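Long-range contact in 199aa long hypothetical Trp repressor binding protein (PDB 2ZKI), which is of unknown function but, as a WrbA-like relative of the NADPH-dependent FMN reductases, probably binds a flavin cofactor and may act in redox reactions: residues 99-112 with 130-142. Numbering follows the deposited sequence.
Sequences LWKDNVLYGKPVTF and MSTYAYHFGMIIV
Val110 O is gripped twice from segment 130-142: Val142 N donates a hydrogen bond to it at 2.7 Å, and the CA-H of Ile141 adds a weaker contact. Ile140 O is held likewise, by Val110 N at 2.8 Å and by the CA-H of Pro109, while Ile140 N returns a bond to Lys108 O. This is a parallel ladder in miniature, and Thr111 prolongs it with its side chain, OG1 reaching Val142 O at 2.8 Å almost in line with the carbonyl.

Helix 132-137 packs against the sheet face that carries Val110, whose CG1 touches Ala134 CB. Met139, bent at its last torsion, lays SD beside Leu105 CD1 and brings CE to Val110 CB. Farther along, Phe112 presents one ring face to Met130 CB and Ser131 N, with Met130 SD obliquely placed at 5.4 Å from the ring centroid in a Met-aromatic contact.

At the other end, Trp100 NE1 donates to His136 O at 2.8 Å, the acceptor lying in the indole plane. With CG anti to the backbone N (chi1 179°), the indole also turns an edge onto Phe137, a T-shaped pair with planes at 66° and CD1 over the phenyl centre. The opposite phenyl face meets Tyr133 OH, itself bonded to Thr96, and Leu105 CD1 lies 3.7 Å from CD2 of Phe137. Were Phe137 an alanine, a gap would probably open between Trp100 and Leu105, and the indole CD1 would lose the ring face beneath it. Next door, Gly138, at positive phi, places its O over a face of the Tyr106 ring, whose OH bonds Ile144 O of the second subunit.

Two adjacent parallel strands, joined through helices packed on their sheet, form a beta-alpha-beta crossover, here ending in strand 140-141, outermost of the chain's own 2-1-3-4-5 sheet, in a flavodoxin-like fold.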
loop_
_atom_site.group_PDB
_atom_site.type_symbol
_atom_site.label_atom_id
_atom_site.label_comp_id
_atom_site.label_asym_id
_atom_site.label_seq_id
_atom_site.Cartn_x
_atom_site.Cartn_y
_atom_site.Cartn_z
ATOM N N LEU A 99 4.165 -21.929 -10.983
ATOM C CA LEU A 99 2.710 -21.847 -10.889
ATOM C C LEU A 99 2.209 -20.555 -11.525
ATOM O O LEU A 99 1.092 -20.498 -12.047
ATOM C CB LEU A 99 2.258 -21.946 -9.429
ATOM C CG LEU A 99 2.728 -23.163 -8.621
ATOM C CD1 LEU A 99 2.416 -22.977 -7.147
ATOM C CD2 LEU A 99 2.136 -24.478 -9.131
ATOM N N TRP A 100 3.052 -19.525 -11.483
ATOM C CA TRP A 100 2.745 -18.234 -12.087
ATOM C C TRP A 100 2.779 -18.309 -13.612
ATOM O O TRP A 100 1.908 -17.757 -14.286
ATOM C CB TRP A 100 3.714 -17.161 -11.575
ATOM C CG TRP A 100 3.489 -15.800 -12.173
ATOM C CD1 TRP A 100 2.494 -14.919 -11.858
ATOM C CD2 TRP A 100 4.277 -15.169 -13.190
ATOM N NE1 TRP A 100 2.614 -13.780 -12.615
ATOM C CE2 TRP A 100 3.699 -13.905 -13.441
ATOM C CE3 TRP A 100 5.417 -15.547 -13.912
ATOM C CZ2 TRP A 100 4.222 -13.016 -14.385
ATOM C CZ3 TRP A 100 5.938 -14.663 -14.852
ATOM C CH2 TRP A 100 5.338 -13.411 -15.080
ATOM N N LYS A 101 3.780 -19.003 -14.148
ATOM C CA LYS A 101 3.954 -19.128 -15.597
ATOM C C LYS A 101 2.940 -20.082 -16.235
ATOM O O LYS A 101 2.654 -19.984 -17.431
ATOM C CB LYS A 101 5.389 -19.554 -15.925
ATOM C CG LYS A 101 6.428 -18.486 -15.593
ATOM C CD LYS A 101 7.813 -19.070 -15.364
ATOM C CE LYS A 101 8.624 -19.107 -16.648
ATOM N NZ LYS A 101 9.987 -19.654 -16.414
ATOM N N ASP A 102 2.391 -20.985 -15.422
ATOM C CA ASP A 102 1.402 -21.963 -15.878
ATOM C C ASP A 102 -0.054 -21.543 -15.610
ATOM O O ASP A 102 -0.986 -22.270 -15.968
ATOM C CB ASP A 102 1.687 -23.335 -15.248
ATOM C CG ASP A 102 2.975 -23.969 -15.767
ATOM O OD1 ASP A 102 3.725 -23.311 -16.522
ATOM O OD2 ASP A 102 3.237 -25.140 -15.420
ATOM N N ASN A 103 -0.235 -20.370 -14.992
ATOM C CA ASN A 103 -1.562 -19.823 -14.645
ATOM C C ASN A 103 -2.436 -20.755 -13.800
ATOM O O ASN A 103 -3.660 -20.785 -13.955
ATOM C CB ASN A 103 -2.320 -19.364 -15.900
ATOM C CG ASN A 103 -1.752 -18.092 -16.492
ATOM O OD1 ASN A 103 -0.540 -17.957 -16.670
ATOM N ND2 ASN A 103 -2.631 -17.147 -16.808
ATOM N N VAL A 104 -1.795 -21.497 -12.900
ATOM C CA VAL A 104 -2.469 -22.494 -12.066
ATOM C C VAL A 104 -3.438 -21.851 -11.076
ATOM O O VAL A 104 -4.551 -22.346 -10.879
ATOM C CB VAL A 104 -1.447 -23.359 -11.292
ATOM C CG1 VAL A 104 -2.126 -24.543 -10.626
ATOM C CG2 VAL A 104 -0.361 -23.844 -12.222
ATOM N N LEU A 105 -3.010 -20.747 -10.467
ATOM C CA LEU A 105 -3.793 -20.071 -9.434
ATOM C C LEU A 105 -4.699 -18.966 -9.990
ATOM O O LEU A 105 -5.451 -18.338 -9.241
ATOM C CB LEU A 105 -2.868 -19.500 -8.350
ATOM C CG LEU A 105 -1.755 -20.379 -7.768
ATOM C CD1 LEU A 105 -0.948 -19.596 -6.747
ATOM C CD2 LEU A 105 -2.306 -21.659 -7.149
ATOM N N TYR A 106 -4.634 -18.733 -11.298
ATOM C CA TYR A 106 -5.400 -17.657 -11.917
ATOM C C TYR A 106 -6.906 -17.799 -11.680
ATOM O O TYR A 106 -7.503 -18.822 -12.009
ATOM C CB TYR A 106 -5.105 -17.563 -13.415
ATOM C CG TYR A 106 -5.582 -16.271 -14.035
ATOM C CD1 TYR A 106 -4.705 -15.204 -14.224
ATOM C CD2 TYR A 106 -6.915 -16.108 -14.422
ATOM C CE1 TYR A 106 -5.138 -14.015 -14.789
ATOM C CE2 TYR A 106 -7.359 -14.921 -14.984
ATOM C CZ TYR A 106 -6.466 -13.880 -15.164
ATOM O OH TYR A 106 -6.904 -12.706 -15.725
ATOM N N GLY A 107 -7.501 -16.760 -11.099
ATOM C CA GLY A 107 -8.938 -16.723 -10.851
ATOM C C GLY A 107 -9.363 -17.268 -9.500
ATOM O O GLY A 107 -10.525 -17.127 -9.112
ATOM N N LYS A 108 -8.426 -17.887 -8.783
ATOM C CA LYS A 108 -8.708 -18.481 -7.475
ATOM C C LYS A 108 -8.795 -17.412 -6.382
ATOM O O LYS A 108 -8.039 -16.441 -6.406
ATOM C CB LYS A 108 -7.646 -19.529 -7.105
ATOM C CG LYS A 108 -7.406 -20.622 -8.151
ATOM C CD LYS A 108 -8.487 -21.698 -8.146
ATOM C CE LYS A 108 -8.238 -22.743 -9.229
ATOM N NZ LYS A 108 -6.950 -23.474 -9.036
ATOM N N PRO A 109 -9.728 -17.582 -5.425
ATOM C CA PRO A 109 -9.850 -16.647 -4.304
ATOM C C PRO A 109 -8.773 -16.820 -3.228
ATOM O O PRO A 109 -8.345 -17.942 -2.945
ATOM C CB PRO A 109 -11.230 -16.972 -3.732
ATOM C CG PRO A 109 -11.428 -18.404 -4.049
ATOM C CD PRO A 109 -10.749 -18.644 -5.364
ATOM N N VAL A 110 -8.354 -15.703 -2.641
ATOM C CA VAL A 110 -7.355 -15.696 -1.576
ATOM C C VAL A 110 -7.755 -14.719 -0.468
ATOM O O VAL A 110 -8.226 -13.612 -0.742
ATOM C CB VAL A 110 -5.916 -15.389 -2.121
ATOM C CG1 VAL A 110 -5.850 -14.033 -2.827
ATOM C CG2 VAL A 110 -4.869 -15.480 -1.016
ATOM N N THR A 111 -7.583 -15.150 0.777
ATOM C CA THR A 111 -7.826 -14.296 1.937
ATOM C C THR A 111 -6.585 -14.251 2.835
ATOM O O THR A 111 -5.815 -15.215 2.890
ATOM C CB THR A 111 -9.100 -14.724 2.728
ATOM O OG1 THR A 111 -9.406 -13.740 3.723
ATOM C CG2 THR A 111 -8.926 -16.090 3.393
ATOM N N PHE A 112 -6.393 -13.130 3.526
ATOM C CA PHE A 112 -5.185 -12.918 4.318
ATOM C C PHE A 112 -5.468 -12.691 5.795
ATOM O O PHE A 112 -6.471 -12.074 6.165
ATOM C CB PHE A 112 -4.371 -11.745 3.766
ATOM C CG PHE A 112 -3.981 -11.898 2.326
ATOM C CD1 PHE A 112 -4.682 -11.228 1.330
ATOM C CD2 PHE A 112 -2.910 -12.710 1.964
ATOM C CE1 PHE A 112 -4.326 -11.365 -0.007
ATOM C CE2 PHE A 112 -2.544 -12.855 0.633
ATOM C CZ PHE A 112 -3.251 -12.181 -0.356
ATOM N N MET A 130 0.782 -7.913 1.581
ATOM C CA MET A 130 0.685 -9.305 1.129
ATOM C C MET A 130 -0.171 -9.472 -0.122
ATOM O O MET A 130 0.047 -10.392 -0.908
ATOM C CB MET A 130 0.111 -10.191 2.235
ATOM C CG MET A 130 1.087 -10.531 3.343
ATOM S SD MET A 130 0.267 -11.336 4.732
ATOM C CE MET A 130 0.122 -13.022 4.141
ATOM N N SER A 131 -1.142 -8.581 -0.301
ATOM C CA SER A 131 -2.141 -8.729 -1.354
ATOM C C SER A 131 -1.600 -8.489 -2.759
ATOM O O SER A 131 -2.224 -8.901 -3.736
ATOM C CB SER A 131 -3.356 -7.836 -1.083
ATOM O OG SER A 131 -3.003 -6.468 -1.067
ATOM N N THR A 132 -0.437 -7.846 -2.858
ATOM C CA THR A 132 0.191 -7.576 -4.161
ATOM C C THR A 132 0.473 -8.868 -4.932
ATOM O O THR A 132 0.466 -8.879 -6.167
ATOM C CB THR A 132 1.493 -6.752 -4.031
ATOM O OG1 THR A 132 2.386 -7.402 -3.120
ATOM C CG2 THR A 132 1.201 -5.347 -3.533
ATOM N N TYR A 133 0.710 -9.946 -4.188
ATOM C CA TYR A 133 0.874 -11.287 -4.742
ATOM C C TYR A 133 -0.313 -11.667 -5.633
ATOM O O TYR A 133 -0.129 -12.159 -6.751
ATOM C CB TYR A 133 1.029 -12.297 -3.597
ATOM C CG TYR A 133 1.308 -13.725 -4.020
ATOM C CD1 TYR A 133 0.267 -14.631 -4.225
ATOM C CD2 TYR A 133 2.616 -14.176 -4.194
ATOM C CE1 TYR A 133 0.523 -15.947 -4.606
ATOM C CE2 TYR A 133 2.881 -15.488 -4.571
ATOM C CZ TYR A 133 1.832 -16.366 -4.774
ATOM O OH TYR A 133 2.092 -17.662 -5.152
ATOM N N ALA A 134 -1.522 -11.414 -5.134
ATOM C CA ALA A 134 -2.757 -11.780 -5.819
ATOM C C ALA A 134 -2.945 -11.071 -7.157
ATOM O O ALA A 134 -3.558 -11.620 -8.073
ATOM C CB ALA A 134 -3.947 -11.524 -4.917
ATOM N N TYR A 135 -2.419 -9.855 -7.268
ATOM C CA TYR A 135 -2.522 -9.084 -8.504
ATOM C C TYR A 135 -1.669 -9.676 -9.624
ATOM O O TYR A 135 -2.106 -9.754 -10.769
ATOM C CB TYR A 135 -2.144 -7.620 -8.263
ATOM C CG TYR A 135 -3.127 -6.871 -7.390
ATOM C CD1 TYR A 135 -3.006 -6.884 -6.002
ATOM C CD2 TYR A 135 -4.175 -6.147 -7.952
ATOM C CE1 TYR A 135 -3.902 -6.199 -5.195
ATOM C CE2 TYR A 135 -5.083 -5.461 -7.154
ATOM C CZ TYR A 135 -4.940 -5.491 -5.777
ATOM O OH TYR A 135 -5.830 -4.811 -4.982
ATOM N N HIS A 136 -0.456 -10.100 -9.281
ATOM C CA HIS A 136 0.481 -10.647 -10.257
ATOM C C HIS A 136 0.066 -12.038 -10.738
ATOM O O HIS A 136 0.327 -12.408 -11.885
ATOM C CB HIS A 136 1.896 -10.673 -9.673
ATOM C CG HIS A 136 2.513 -9.316 -9.528
ATOM N ND1 HIS A 136 3.513 -8.861 -10.359
ATOM C CD2 HIS A 136 2.261 -8.310 -8.657
ATOM C CE1 HIS A 136 3.855 -7.636 -10.002
ATOM N NE2 HIS A 136 3.110 -7.279 -8.972
ATOM N N PHE A 137 -0.584 -12.795 -9.857
ATOM C CA PHE A 137 -1.052 -14.142 -10.176
ATOM C C PHE A 137 -2.467 -14.145 -10.751
ATOM O O PHE A 137 -2.956 -15.180 -11.209
ATOM C CB PHE A 137 -1.002 -15.025 -8.928
ATOM C CG PHE A 137 0.358 -15.595 -8.635
ATOM C CD1 PHE A 137 1.375 -14.792 -8.124
ATOM C CD2 PHE A 137 0.618 -16.945 -8.853
ATOM C CE1 PHE A 137 2.630 -15.320 -7.854
ATOM C CE2 PHE A 137 1.869 -17.483 -8.577
ATOM C CZ PHE A 137 2.879 -16.668 -8.076
ATOM N N GLY A 138 -3.124 -12.987 -10.718
ATOM C CA GLY A 138 -4.509 -12.869 -11.167
ATOM C C GLY A 138 -5.518 -13.454 -10.193
ATOM O O GLY A 138 -6.679 -13.660 -10.544
ATOM N N MET A 139 -5.072 -13.716 -8.967
ATOM C CA MET A 139 -5.932 -14.251 -7.913
ATOM C C MET A 139 -6.864 -13.179 -7.357
ATOM O O MET A 139 -6.468 -12.019 -7.223
ATOM C CB MET A 139 -5.080 -14.822 -6.782
ATOM C CG MET A 139 -4.187 -15.975 -7.202
ATOM S SD MET A 139 -3.073 -16.506 -5.897
ATOM C CE MET A 139 -4.207 -17.347 -4.797
ATOM N N ILE A 140 -8.095 -13.567 -7.029
ATOM C CA ILE A 140 -9.074 -12.620 -6.480
ATOM C C ILE A 140 -9.030 -12.549 -4.947
ATOM O O ILE A 140 -9.024 -13.575 -4.271
ATOM C CB ILE A 140 -10.517 -12.881 -7.002
ATOM C CG1 ILE A 140 -10.937 -14.336 -6.779
ATOM C CG2 ILE A 140 -10.617 -12.510 -8.483
ATOM C CD1 ILE A 140 -12.429 -14.587 -6.951
ATOM N N ILE A 141 -8.994 -11.328 -4.418
ATOM C CA ILE A 141 -8.845 -11.090 -2.978
ATOM C C ILE A 141 -10.191 -11.120 -2.259
ATOM O O ILE A 141 -11.141 -10.469 -2.686
ATOM C CB ILE A 141 -8.140 -9.733 -2.700
ATOM C CG1 ILE A 141 -6.787 -9.675 -3.414
ATOM C CG2 ILE A 141 -7.965 -9.497 -1.198
ATOM C CD1 ILE A 141 -6.305 -8.275 -3.712
ATOM N N VAL A 142 -10.259 -11.874 -1.164
ATOM C CA VAL A 142 -11.469 -11.953 -0.344
ATOM C C VAL A 142 -11.248 -11.320 1.038
ATOM O O VAL A 142 -10.652 -11.939 1.927
ATOM C CB VAL A 142 -11.975 -13.417 -0.196
ATOM C CG1 VAL A 142 -13.205 -13.482 0.706
ATOM C CG2 VAL A 142 -12.287 -14.020 -1.562
#